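Local atomic coordinates of aromatic-L-amino-acid decarboxylase (Catharanthus roseus, PDB entry 6EEW), a protein that catalyses the pyridoxal phosphate-dependent decarboxylation of L-tryptophan to tryptamine and of 5-hydroxy-L-tryptophan to serotonin. Residues Ile282-Asp287 against Glu308-Leu313; Ala288-Ser293 against Asn421-Cys426; Ile163-Ser168 against Lys372-Lys377; Gly198-His203 against Ile223-Glu228. All coordinates share one frame; numbering follows the deposited sequence.

Interaction 1: residues Ile282-Asp287 against Glu308-Leu313; sequences IWIHVD and ERVDSL
Strands 283-287 and 312-315, where His285 pairs with Ser312 and Val286 with Leu313, are parallel neighbours in the large mixed sheet of the PLP-binding domain, joined by a beta-alpha-beta connection through helix 298-301. Two backbone bonds mark the pairing: Ser312 N to Ile284 O, and Val286 N to Ser312 O at 2.8 Å. Ile284 O also accepts from Asp311 N, so two successive amides share one carbonyl.

On the face carrying His285 and Ser312, the hydroxyl of Ser312 is the meeting point of two rings. The indole NE1 of Trp283 gives Ser312 OG a fairly straight bond of 2.9 Å lying in the ring plane, while His285 ND1 meets the same OG at 2.6 Å, also at the ring edge. Ser312 OG sits between its own backbone N and carbonyl carbon (chi1 47°), which turns it toward both rings. Asp311 comes over the indole instead: its CB stands 3.2 Å from the centroid of the five-membered ring of Trp283.

Val286, on the other face, sets CG1 against Leu313 CD1 at 3.7 Å, and its CG2 touches Val310 CG2, which also meets Ile284 CG2. Helix 270-280 covers Ile284 and Val310; helix 167-186 lies over Trp283, His285 and Ser312.

The far nitrogen of His285, NE2, bonds to Ser314 OG. The indole N-H, both imidazole nitrogens and the hydroxyl of Ser312 thus all have partners; the imidazole is held at both nitrogens, and the hydroxyl links it to the indole, which probably limits the turning of both rings.

Interaction 2: residues Ala288-Ser293 against Asn421-Cys426; sequences AAYAGS and NFSLVC
Tyr290 and Ala291 carry the first side of this contact, in the helically wound loop 288-293 that follows strand 283-287 of the large PLP-domain sheet; they face the lead-in to strand 424-429, part of the smaller antiparallel four-stranded sheet. The contact thus brings the loop that follows a strand of the large sheet against the entry to the small one, with no strand pairing.

At the start of the loop, Ala288 O receives a bond from Gly292 N, giving one helix-like turn. From this turn Ala291 points its CB at the second segment, whereas Tyr290 brings only the end of its side chain there.

Tyr290 reaches across with its ring end. Its CG is anti to the backbone N (chi1 159°), which carries the ring along the flank of Phe422, the two side chains running past one another in opposite directions. Tyr290 CE2 lies 3.9 Å from Phe422 CB. Beyond it the hydroxyl is approached by Ser423 N at 3.0 Å, a bent bond (136°) that is less sure because the modelled oxygen crowds its neighbour. The ring is also stacked with Phe101 and with Trp320, and its side chain lies about 7 Å from a bound tryptophan, which puts this aromatic cluster close to the substrate pocket.

Ala291 comes next. Its methyl stands over one face of the Phe422 ring, a CH-pi contact in which CB is 3.6 Å from the centroid and 18° off the ring normal. Tyr303 also meets this phenyl ring. Displaced toward the rim, the methyl has Phe422 CZ as its nearest ring atom, 3.5 Å from Ala291 CB.

Interaction 3: residues Ile163-Ser168 against Lys372-Lys377; sequences IQNTTS and KFRSLK
Arg374 lies alongside Ile163, the two side chains pointing in opposite directions. Its CB packs on Ile163 CG2 at 3.9 Å. From CG to NE the chain is fully extended (chi3 -180°), which carries CD past that same methyl and to 3.3 Å from Ile163 O. NE then donates to a water at 3.2 Å, and this water in turn donates to Asn165 OD1. The guanidinium NH1 reaches Ile163 O at 2.7 Å, in the carbonyl plane on a lone pair; the oxygen lies near the guanidinium edge, 16° out of its plane, while Asn165 OD1 and Gln164 C lie over one face. These groups join the end of edge strand 160-164 to the lead-in to the long helix 375-409; beyond them Thr166 caps the helix whose Thr167 N and Ser168 OG bond the phosphate of the pyridoxal phosphate-lysine at position 319. NH2 of Arg374 lies 3.2 Å from Asn165 ND2, a pair of two donors and not a bond, with the amide and guanidinium planes 64° apart. A leucine in place of Arg374 would probably leave Ile163 O without its NH1 donor and the water without the NE donor it accepts from. At the other end of Ile163, CD1 packs on Ser375 CA at 3.6 Å.

Interaction 4: residues Gly198-His203 against Ile223-Glu228; sequences GSDQTH and IPTTVE
Asp200 and Thr225 cross obliquely, the carboxylate of one set against both the hydroxyl and the backbone N of the other. Asp200 CG lies between its own backbone N and carbonyl carbon (chi1 65°), which swings the carboxylate across to the second segment. Thr225 OG1 donates to Asp200 OD1 at 2.7 Å, on the syn lone pair of OD1, whereas Thr225 N comes to OD2 at 2.8 Å from 45° above the carboxylate plane. Each oxygen therefore takes one bond from the same threonine. Gln201, next in the chain, bends at chi2, and its NE2 gives OD1 a second bond, 56° out of the carboxylate plane.

Next to these side chains the parallel pairing of strands 194-199 and 220-223 ends, the latter an outermost strand of the large sheet. Ile223 N donates to Gly198 O, and Asp200 N returns a bond of 3.1 Å to Ile223 O. Ser199 to Thr202 then form a type I turn, and Ser199 OG accepts from Gln201 N as an ST turn. This turn leads into His203, which binds L-tryptophan.

Replacing Asp200 by an alanine would probably leave Thr225 OG1 and N without their carboxylate acceptors and set the Gln201 amide free to turn.

The carboxylate bonds tie the turn just before His203 to the chain leaving the edge strand, past the last backbone bond between the two segments. Three donors around one carboxylate, two of them on OD1, would be expected to stabilise its negative charge.

Overall arrangement
Interactions 1, 3 and 4 all reach the large mixed sheet: 1 in its interior, 3 and 4 at its two outermost strands, with the centres of 3 and 4 about 29 Å apart. Interaction 2 continues from interaction 1 along the chain, Ala288 following Asp287, and Leu313 CD1 touches Ala288 CB at 4.0 Å. Around the cofactor the first three converge: Thr167 of interaction 3 packs through CG2 on Asp287 OD1 (3.3 Å) and through OG1 on Ala289 CB (3.5 Å). Interaction 4 touches none of the others, its nearest atoms being about 5 Å from interaction 1, yet it holds the tryptophan-binding His203. A bound tryptophan lies about 7 Å from the side chain of Tyr290 in interaction 2.

Interaction 1: residues Ile282-Asp287 against Glu308-Leu313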
loop_
_atom_site.group_PDB
_atom_site.type_symbol
_atom_site.label_atom_id
_atom_site.label_comp_id
_atom_site.label_asym_id
_atom_site.label_seq_id
_atom_site.Cartn_x
_atom_site.Cartn_y
_atom_site.Cartn_z
ATOM N N ILE A 282 -15.375 17.388 17.462
ATOM C CA ILE A 282 -14.536 17.233 16.283
ATOM C C ILE A 282 -13.592 16.064 16.497
ATOM O O ILE A 282 -12.921 15.979 17.532
ATOM C CB ILE A 282 -13.748 18.524 16.013
ATOM C CG1 ILE A 282 -14.719 19.695 15.803
ATOM C CG2 ILE A 282 -12.767 18.324 14.864
ATOM C CD1 ILE A 282 -14.084 21.065 15.913
ATOM N N TRP A 283 -13.515 15.174 15.515
ATOM C CA TRP A 283 -12.512 14.120 15.541
ATOM C C TRP A 283 -11.150 14.733 15.279
ATOM O O TRP A 283 -10.936 15.348 14.234
ATOM C CB TRP A 283 -12.804 13.069 14.482
ATOM C CG TRP A 283 -11.812 11.964 14.448
ATOM C CD1 TRP A 283 -10.454 12.073 14.306
ATOM C CD2 TRP A 283 -12.099 10.566 14.446
ATOM N NE1 TRP A 283 -9.879 10.828 14.271
ATOM C CE2 TRP A 283 -10.870 9.886 14.344
ATOM C CE3 TRP A 283 -13.276 9.819 14.537
ATOM C CZ2 TRP A 283 -10.786 8.506 14.349
ATOM C CZ3 TRP A 283 -13.189 8.451 14.539
ATOM C CH2 TRP A 283 -11.957 7.807 14.445
ATOM N N ILE A 284 -10.222 14.560 16.203
ATOM C CA ILE A 284 -8.879 15.090 16.031
ATOM C C ILE A 284 -7.917 13.947 15.749
ATOM O O ILE A 284 -7.835 12.968 16.510
ATOM C CB ILE A 284 -8.434 15.930 17.240
ATOM C CG1 ILE A 284 -7.021 16.473 16.998
ATOM C CG2 ILE A 284 -8.582 15.150 18.548
ATOM C CD1 ILE A 284 -6.590 17.483 18.031
ATOM N N HIS A 285 -7.194 14.076 14.645
ATOM C CA HIS A 285 -6.174 13.122 14.257
ATOM C C HIS A 285 -4.846 13.851 14.262
ATOM O O HIS A 285 -4.736 14.954 13.712
ATOM C CB HIS A 285 -6.440 12.519 12.867
ATOM C CG HIS A 285 -5.303 11.691 12.361
ATOM N ND1 HIS A 285 -5.176 10.347 12.641
ATOM C CD2 HIS A 285 -4.202 12.032 11.646
ATOM C CE1 HIS A 285 -4.053 9.892 12.106
ATOM N NE2 HIS A 285 -3.447 10.895 11.493
ATOM N N VAL A 286 -3.850 13.244 14.886
ATOM C CA VAL A 286 -2.512 13.804 14.941
ATOM C C VAL A 286 -1.675 13.090 13.891
ATOM O O VAL A 286 -1.428 11.876 13.986
ATOM C CB VAL A 286 -1.910 13.692 16.343
ATOM C CG1 VAL A 286 -0.467 14.119 16.321
ATOM C CG2 VAL A 286 -2.715 14.574 17.302
ATOM N N ASP A 287 -1.274 13.856 12.873
ATOM C CA ASP A 287 -0.344 13.392 11.846
ATOM C C ASP A 287 1.066 13.646 12.366
ATOM O O ASP A 287 1.535 14.787 12.394
ATOM C CB ASP A 287 -0.575 14.111 10.521
ATOM C CG ASP A 287 0.458 13.726 9.461
ATOM O OD1 ASP A 287 1.142 12.685 9.626
ATOM O OD2 ASP A 287 0.583 14.451 8.449
ATOM N N GLU A 308 -4.308 11.746 25.309
ATOM C CA GLU A 308 -5.455 10.998 25.812
ATOM C C GLU A 308 -6.785 11.575 25.341
ATOM O O GLU A 308 -7.778 10.843 25.299
ATOM C CB GLU A 308 -5.415 10.918 27.340
ATOM C CG GLU A 308 -5.423 12.255 28.062
ATOM C CD GLU A 308 -4.013 12.780 28.304
ATOM O OE1 GLU A 308 -3.054 12.217 27.727
ATOM O OE2 GLU A 308 -3.856 13.743 29.090
ATOM N N ARG A 309 -6.828 12.851 24.962
ATOM C CA ARG A 309 -8.057 13.433 24.439
ATOM C C ARG A 309 -8.204 13.242 22.937
ATOM O O ARG A 309 -9.254 13.589 22.377
ATOM C CB ARG A 309 -8.116 14.931 24.741
ATOM C CG ARG A 309 -8.288 15.283 26.195
ATOM C CD ARG A 309 -8.436 16.793 26.363
ATOM N NE ARG A 309 -7.199 17.500 26.039
ATOM C CZ ARG A 309 -6.203 17.689 26.899
ATOM N NH1 ARG A 309 -6.292 17.208 28.134
ATOM N NH2 ARG A 309 -5.108 18.345 26.528
ATOM N N VAL A 310 -7.195 12.705 22.290
ATOM C CA VAL A 310 -7.088 12.693 20.842
ATOM C C VAL A 310 -7.772 11.463 20.263
ATOM O O VAL A 310 -7.856 10.400 20.889
ATOM C CB VAL A 310 -5.607 12.779 20.429
ATOM C CG1 VAL A 310 -5.418 12.185 19.049
ATOM C CG2 VAL A 310 -5.196 14.234 20.412
ATOM N N ASP A 311 -8.285 11.617 19.046
ATOM C CA ASP A 311 -9.021 10.520 18.438
ATOM C C ASP A 311 -8.099 9.543 17.726
ATOM O O ASP A 311 -8.204 8.332 17.933
ATOM C CB ASP A 311 -10.042 11.070 17.456
ATOM C CG ASP A 311 -11.081 11.896 18.130
ATOM O OD1 ASP A 311 -11.897 11.332 18.894
ATOM O OD2 ASP A 311 -11.069 13.120 17.897
ATOM N N SER A 312 -7.133 10.037 16.958
ATOM C CA SER A 312 -6.242 9.086 16.305
ATOM C C SER A 312 -4.862 9.692 16.171
ATOM O O SER A 312 -4.682 10.909 16.281
ATOM C CB SER A 312 -6.777 8.628 14.934
ATOM O OG SER A 312 -7.240 9.698 14.102
ATOM N N LEU A 313 -3.877 8.813 15.972
ATOM C CA LEU A 313 -2.490 9.237 15.841
ATOM C C LEU A 313 -1.787 8.381 14.800
ATOM O O LEU A 313 -2.052 7.181 14.694
ATOM C CB LEU A 313 -1.754 9.149 17.189
ATOM C CG LEU A 313 -0.229 9.118 17.113
ATOM C CD1 LEU A 313 0.313 10.511 16.794
ATOM C CD2 LEU A 313 0.331 8.590 18.421
#

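Interaction 2: residues Ala288-Ser293 against Asn421-Cys426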
loop_
_atom_site.group_PDB
_atom_site.type_symbol
_atom_site.label_atom_id
_atom_site.label_comp_id
_atom_site.label_asym_id
_atom_site.label_seq_id
_atom_site.Cartn_x
_atom_site.Cartn_y
_atom_site.Cartn_z
ATOM N N ALA A 288 1.730 12.581 12.806
ATOM C CA ALA A 288 3.116 12.687 13.227
ATOM C C ALA A 288 3.979 11.828 12.322
ATOM O O ALA A 288 4.759 11.001 12.808
ATOM C CB ALA A 288 3.274 12.277 14.692
ATOM N N ALA A 289 3.821 11.991 11.005
ATOM C CA ALA A 289 4.558 11.141 10.077
ATOM C C ALA A 289 6.048 11.149 10.392
ATOM O O ALA A 289 6.660 10.096 10.598
ATOM C CB ALA A 289 4.325 11.595 8.641
ATOM N N TYR A 290 6.638 12.336 10.497
ATOM C CA TYR A 290 8.083 12.424 10.711
ATOM C C TYR A 290 8.425 12.501 12.195
ATOM O O TYR A 290 9.092 11.605 12.726
ATOM C CB TYR A 290 8.661 13.622 9.939
ATOM C CG TYR A 290 10.003 14.144 10.419
ATOM C CD1 TYR A 290 11.185 13.482 10.099
ATOM C CD2 TYR A 290 10.094 15.322 11.164
ATOM C CE1 TYR A 290 12.419 13.965 10.524
ATOM C CE2 TYR A 290 11.337 15.817 11.610
ATOM C CZ TYR A 290 12.483 15.133 11.281
ATOM O OH TYR A 290 13.700 15.606 11.696
ATOM N N ALA A 291 7.944 13.544 12.885
ATOM C CA ALA A 291 8.416 13.843 14.237
ATOM C C ALA A 291 7.933 12.841 15.282
ATOM O O ALA A 291 8.573 12.699 16.324
ATOM C CB ALA A 291 7.971 15.253 14.650
ATOM N N GLY A 292 6.840 12.130 15.026
ATOM C CA GLY A 292 6.354 11.183 16.016
ATOM C C GLY A 292 7.402 10.177 16.456
ATOM O O GLY A 292 7.467 9.812 17.632
ATOM N N SER A 293 8.249 9.724 15.530
ATOM C CA SER A 293 9.268 8.759 15.940
ATOM C C SER A 293 10.133 9.328 17.060
ATOM O O SER A 293 10.500 8.606 18.006
ATOM C CB SER A 293 10.131 8.374 14.748
ATOM O OG SER A 293 9.335 7.747 13.763
ATOM N N ASN A 421 13.137 22.452 15.554
ATOM C CA ASN A 421 12.457 21.618 16.540
ATOM C C ASN A 421 12.996 20.198 16.593
ATOM O O ASN A 421 12.940 19.559 17.647
ATOM C CB ASN A 421 10.964 21.526 16.219
ATOM C CG ASN A 421 10.274 22.870 16.224
ATOM O OD1 ASN A 421 10.455 23.674 17.141
ATOM N ND2 ASN A 421 9.475 23.124 15.189
ATOM N N PHE A 422 13.480 19.676 15.475
ATOM C CA PHE A 422 13.928 18.294 15.407
ATOM C C PHE A 422 15.226 18.217 14.610
ATOM O O PHE A 422 16.249 18.772 15.019
ATOM C CB PHE A 422 12.828 17.422 14.785
ATOM C CG PHE A 422 11.492 17.544 15.479
ATOM C CD1 PHE A 422 11.218 16.805 16.622
ATOM C CD2 PHE A 422 10.528 18.416 15.012
ATOM C CE1 PHE A 422 9.992 16.915 17.270
ATOM C CE2 PHE A 422 9.301 18.528 15.650
ATOM C CZ PHE A 422 9.037 17.768 16.787
ATOM N N SER A 423 15.198 17.523 13.471
ATOM C CA SER A 423 16.396 17.292 12.677
ATOM C C SER A 423 16.476 18.184 11.440
ATOM O O SER A 423 17.445 18.085 10.677
ATOM C CB SER A 423 16.482 15.820 12.272
ATOM O OG SER A 423 17.521 15.647 11.338
ATOM N N LEU A 424 15.471 19.020 11.200
ATOM C CA LEU A 424 15.406 19.830 9.989
ATOM C C LEU A 424 15.782 21.258 10.335
ATOM O O LEU A 424 15.207 21.837 11.261
ATOM C CB LEU A 424 14.005 19.793 9.365
ATOM C CG LEU A 424 13.686 20.974 8.451
ATOM C CD1 LEU A 424 14.549 20.948 7.195
ATOM C CD2 LEU A 424 12.206 21.006 8.101
ATOM N N VAL A 425 16.721 21.827 9.576
ATOM C CA VAL A 425 17.206 23.191 9.791
ATOM C C VAL A 425 16.788 24.046 8.599
ATOM O O VAL A 425 17.178 23.766 7.461
ATOM C CB VAL A 425 18.735 23.219 9.974
ATOM C CG1 VAL A 425 19.242 24.635 10.263
ATOM C CG2 VAL A 425 19.161 22.255 11.042
ATOM N N CYS A 426 16.014 25.095 8.858
ATOM C CA CYS A 426 15.578 26.029 7.829
ATOM C C CYS A 426 16.400 27.308 7.929
ATOM O O CYS A 426 16.411 27.957 8.979
ATOM C CB CYS A 426 14.088 26.334 7.972
ATOM S SG CYS A 426 13.010 24.877 7.811
#

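Interaction 3: residues Ile163-Ser168 against Lys372-Lys377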
loop_
_atom_site.group_PDB
_atom_site.type_symbol
_atom_site.label_atom_id
_atom_site.label_comp_id
_atom_site.label_asym_id
_atom_site.label_seq_id
_atom_site.Cartn_x
_atom_site.Cartn_y
_atom_site.Cartn_z
ATOM N N ILE A 163 -0.943 -1.215 11.054
ATOM C CA ILE A 163 0.130 -0.763 10.175
ATOM C C ILE A 163 -0.441 -0.588 8.775
ATOM O O ILE A 163 -0.808 -1.564 8.117
ATOM C CB ILE A 163 1.303 -1.746 10.172
ATOM C CG1 ILE A 163 1.821 -1.943 11.589
ATOM C CG2 ILE A 163 2.390 -1.274 9.200
ATOM C CD1 ILE A 163 2.957 -3.007 11.690
ATOM N N GLN A 164 -0.541 0.662 8.340
ATOM C CA GLN A 164 -0.894 1.042 6.986
ATOM C C GLN A 164 0.377 1.282 6.170
ATOM O O GLN A 164 1.507 1.180 6.664
ATOM C CB GLN A 164 -1.777 2.291 7.017
ATOM C CG GLN A 164 -2.999 2.154 7.905
ATOM C CD GLN A 164 -4.213 1.670 7.153
ATOM O OE1 GLN A 164 -4.172 1.515 5.936
ATOM N NE2 GLN A 164 -5.302 1.421 7.870
ATOM N N ASN A 165 0.182 1.594 4.892
ATOM C CA ASN A 165 1.303 1.894 4.007
ATOM C C ASN A 165 1.744 3.346 4.123
ATOM O O ASN A 165 2.945 3.634 4.111
ATOM C CB ASN A 165 0.907 1.612 2.555
ATOM C CG ASN A 165 0.810 0.130 2.246
ATOM O OD1 ASN A 165 1.690 -0.645 2.596
ATOM N ND2 ASN A 165 -0.281 -0.270 1.618
ATOM N N THR A 166 0.796 4.276 4.213
ATOM C CA THR A 166 1.099 5.680 4.004
ATOM C C THR A 166 0.397 6.510 5.063
ATOM O O THR A 166 -0.470 6.029 5.800
ATOM C CB THR A 166 0.661 6.177 2.618
ATOM O OG1 THR A 166 -0.771 6.184 2.539
ATOM C CG2 THR A 166 1.204 5.283 1.517
ATOM N N THR A 167 0.800 7.774 5.149
ATOM C CA THR A 167 0.030 8.707 5.956
ATOM C C THR A 167 -1.273 9.062 5.263
ATOM O O THR A 167 -2.317 9.192 5.912
ATOM C CB THR A 167 0.859 9.957 6.241
ATOM O OG1 THR A 167 2.008 9.565 6.994
ATOM C CG2 THR A 167 0.055 10.961 7.063
ATOM N N SER A 168 -1.234 9.228 3.941
ATOM C CA SER A 168 -2.432 9.638 3.223
ATOM C C SER A 168 -3.580 8.669 3.475
ATOM O O SER A 168 -4.705 9.099 3.750
ATOM C CB SER A 168 -2.139 9.789 1.732
ATOM O OG SER A 168 -1.447 11.009 1.493
ATOM N N LYS A 372 0.477 -7.464 3.135
ATOM C CA LYS A 372 1.700 -8.199 3.437
ATOM C C LYS A 372 1.825 -8.464 4.940
ATOM O O LYS A 372 0.993 -8.047 5.750
ATOM C CB LYS A 372 2.925 -7.448 2.918
ATOM C CG LYS A 372 2.844 -7.165 1.436
ATOM C CD LYS A 372 4.127 -6.604 0.851
ATOM C CE LYS A 372 5.281 -7.537 1.045
ATOM N NZ LYS A 372 6.386 -7.252 0.060
ATOM N N PHE A 373 2.883 -9.197 5.302
ATOM C CA PHE A 373 3.265 -9.459 6.687
ATOM C C PHE A 373 4.052 -8.251 7.219
ATOM O O PHE A 373 5.260 -8.290 7.465
ATOM C CB PHE A 373 4.057 -10.765 6.755
ATOM C CG PHE A 373 4.292 -11.265 8.145
ATOM C CD1 PHE A 373 4.041 -10.453 9.243
ATOM C CD2 PHE A 373 4.779 -12.542 8.359
ATOM C CE1 PHE A 373 4.265 -10.902 10.520
ATOM C CE2 PHE A 373 5.012 -13.010 9.632
ATOM C CZ PHE A 373 4.763 -12.194 10.718
ATOM N N ARG A 374 3.318 -7.160 7.425
ATOM C CA ARG A 374 3.924 -5.848 7.603
ATOM C C ARG A 374 4.673 -5.717 8.930
ATOM O O ARG A 374 5.662 -4.982 9.012
ATOM C CB ARG A 374 2.840 -4.765 7.511
ATOM C CG ARG A 374 2.172 -4.586 6.146
ATOM C CD ARG A 374 0.991 -3.597 6.198
ATOM N NE ARG A 374 0.377 -3.453 4.880
ATOM C CZ ARG A 374 -0.798 -2.873 4.642
ATOM N NH1 ARG A 374 -1.514 -2.369 5.639
ATOM N NH2 ARG A 374 -1.265 -2.795 3.401
ATOM N N SER A 375 4.213 -6.393 9.981
ATOM C CA SER A 375 4.726 -6.145 11.322
ATOM C C SER A 375 6.077 -6.802 11.569
ATOM O O SER A 375 6.782 -6.414 12.517
ATOM C CB SER A 375 3.721 -6.655 12.357
ATOM O OG SER A 375 3.566 -8.069 12.244
ATOM N N LEU A 376 6.456 -7.771 10.731
ATOM C CA LEU A 376 7.671 -8.540 10.978
ATOM C C LEU A 376 8.888 -7.630 11.060
ATOM O O LEU A 376 9.704 -7.736 11.982
ATOM C CB LEU A 376 7.869 -9.569 9.866
ATOM C CG LEU A 376 9.057 -10.518 10.006
ATOM C CD1 LEU A 376 8.859 -11.503 11.193
ATOM C CD2 LEU A 376 9.321 -11.258 8.684
ATOM N N LYS A 377 9.044 -6.744 10.080
ATOM C CA LYS A 377 10.238 -5.918 10.062
ATOM C C LYS A 377 10.257 -4.950 11.241
ATOM O O LYS A 377 11.328 -4.680 11.792
ATOM C CB LYS A 377 10.338 -5.184 8.722
ATOM C CG LYS A 377 9.258 -4.134 8.476
ATOM C CD LYS A 377 9.562 -3.380 7.186
ATOM C CE LYS A 377 8.457 -2.407 6.798
ATOM N NZ LYS A 377 8.791 -1.646 5.525
HETATM O O HOH W 1 2.705 -3.228 2.746
#

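Interaction 4: residues Gly198-His203 against Ile223-Glu228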
loop_
_atom_site.group_PDB
_atom_site.type_symbol
_atom_site.label_atom_id
_atom_site.label_comp_id
_atom_site.label_asym_id
_atom_site.label_seq_id
_atom_site.Cartn_x
_atom_site.Cartn_y
_atom_site.Cartn_z
ATOM N N GLY A 198 -7.605 21.979 8.702
ATOM C CA GLY A 198 -6.189 21.637 8.708
ATOM C C GLY A 198 -5.330 22.881 8.629
ATOM O O GLY A 198 -5.747 23.904 8.084
ATOM N N SER A 199 -4.105 22.786 9.143
ATOM C CA SER A 199 -3.177 23.904 9.034
ATOM C C SER A 199 -2.878 24.243 7.577
ATOM O O SER A 199 -2.791 23.364 6.717
ATOM C CB SER A 199 -1.865 23.583 9.750
ATOM O OG SER A 199 -0.855 24.488 9.328
ATOM N N ASP A 200 -2.671 25.539 7.309
ATOM C CA ASP A 200 -2.196 25.955 5.993
ATOM C C ASP A 200 -0.778 25.483 5.709
ATOM O O ASP A 200 -0.297 25.655 4.584
ATOM C CB ASP A 200 -2.293 27.479 5.845
ATOM C CG ASP A 200 -1.369 28.228 6.803
ATOM O OD1 ASP A 200 -0.557 27.570 7.493
ATOM O OD2 ASP A 200 -1.461 29.472 6.876
ATOM N N GLN A 201 -0.123 24.865 6.683
ATOM C CA GLN A 201 1.176 24.228 6.516
ATOM C C GLN A 201 1.051 22.780 6.077
ATOM O O GLN A 201 2.071 22.096 5.925
ATOM C CB GLN A 201 1.995 24.316 7.814
ATOM C CG GLN A 201 2.234 25.734 8.273
ATOM C CD GLN A 201 2.949 26.522 7.212
ATOM O OE1 GLN A 201 4.011 26.123 6.742
ATOM N NE2 GLN A 201 2.376 27.651 6.825
ATOM N N THR A 202 -0.168 22.278 5.958
ATOM C CA THR A 202 -0.424 20.956 5.395
ATOM C C THR A 202 -1.510 21.095 4.335
ATOM O O THR A 202 -2.635 20.633 4.527
ATOM C CB THR A 202 -0.841 19.980 6.474
ATOM O OG1 THR A 202 -2.038 20.460 7.092
ATOM C CG2 THR A 202 0.267 19.852 7.513
ATOM N N HIS A 203 -1.192 21.779 3.237
ATOM C CA HIS A 203 -2.184 22.052 2.205
ATOM C C HIS A 203 -1.949 21.249 0.929
ATOM O O HIS A 203 -2.659 21.463 -0.058
ATOM C CB HIS A 203 -2.227 23.545 1.861
ATOM C CG HIS A 203 -1.054 24.016 1.062
ATOM N ND1 HIS A 203 0.184 24.251 1.619
ATOM C CD2 HIS A 203 -0.926 24.278 -0.260
ATOM C CE1 HIS A 203 1.021 24.650 0.676
ATOM N NE2 HIS A 203 0.373 24.674 -0.474
ATOM N N ILE A 223 -6.448 26.569 8.205
ATOM C CA ILE A 223 -6.276 27.539 9.281
ATOM C C ILE A 223 -5.029 28.376 9.008
ATOM O O ILE A 223 -3.911 27.841 8.972
ATOM C CB ILE A 223 -6.194 26.840 10.640
ATOM C CG1 ILE A 223 -7.373 25.892 10.804
ATOM C CG2 ILE A 223 -6.242 27.865 11.744
ATOM C CD1 ILE A 223 -7.137 24.838 11.853
ATOM N N PRO A 224 -5.174 29.677 8.813
ATOM C CA PRO A 224 -4.000 30.525 8.575
ATOM C C PRO A 224 -3.055 30.544 9.769
ATOM O O PRO A 224 -3.479 30.571 10.926
ATOM C CB PRO A 224 -4.609 31.911 8.325
ATOM C CG PRO A 224 -6.002 31.832 8.910
ATOM C CD PRO A 224 -6.438 30.423 8.689
ATOM N N THR A 225 -1.759 30.517 9.471
ATOM C CA THR A 225 -0.724 30.538 10.486
ATOM C C THR A 225 0.265 31.643 10.155
ATOM O O THR A 225 0.404 32.046 8.998
ATOM C CB THR A 225 0.025 29.211 10.577
ATOM O OG1 THR A 225 0.770 29.004 9.370
ATOM C CG2 THR A 225 -0.936 28.064 10.806
ATOM N N THR A 226 0.938 32.139 11.190
ATOM C CA THR A 226 1.858 33.257 11.058
ATOM C C THR A 226 3.171 32.956 11.771
ATOM O O THR A 226 3.264 32.063 12.628
ATOM C CB THR A 226 1.237 34.547 11.606
ATOM O OG1 THR A 226 1.212 34.485 13.033
ATOM C CG2 THR A 226 -0.184 34.717 11.087
ATOM N N VAL A 227 4.198 33.728 11.403
ATOM C CA VAL A 227 5.494 33.603 12.057
ATOM C C VAL A 227 5.386 33.806 13.567
ATOM O O VAL A 227 6.224 33.297 14.320
ATOM C CB VAL A 227 6.500 34.598 11.433
ATOM C CG1 VAL A 227 6.095 36.042 11.742
ATOM C CG2 VAL A 227 7.920 34.295 11.905
ATOM N N GLU A 228 4.346 34.503 14.034
ATOM C CA GLU A 228 4.212 34.762 15.463
ATOM C C GLU A 228 4.026 33.479 16.271
ATOM O O GLU A 228 4.370 33.442 17.459
ATOM C CB GLU A 228 3.048 35.723 15.706
ATOM C CG GLU A 228 3.265 37.105 15.117
ATOM C CD GLU A 228 4.472 37.811 15.738
ATOM O OE1 GLU A 228 4.867 37.458 16.879
ATOM O OE2 GLU A 228 5.028 38.718 15.083
#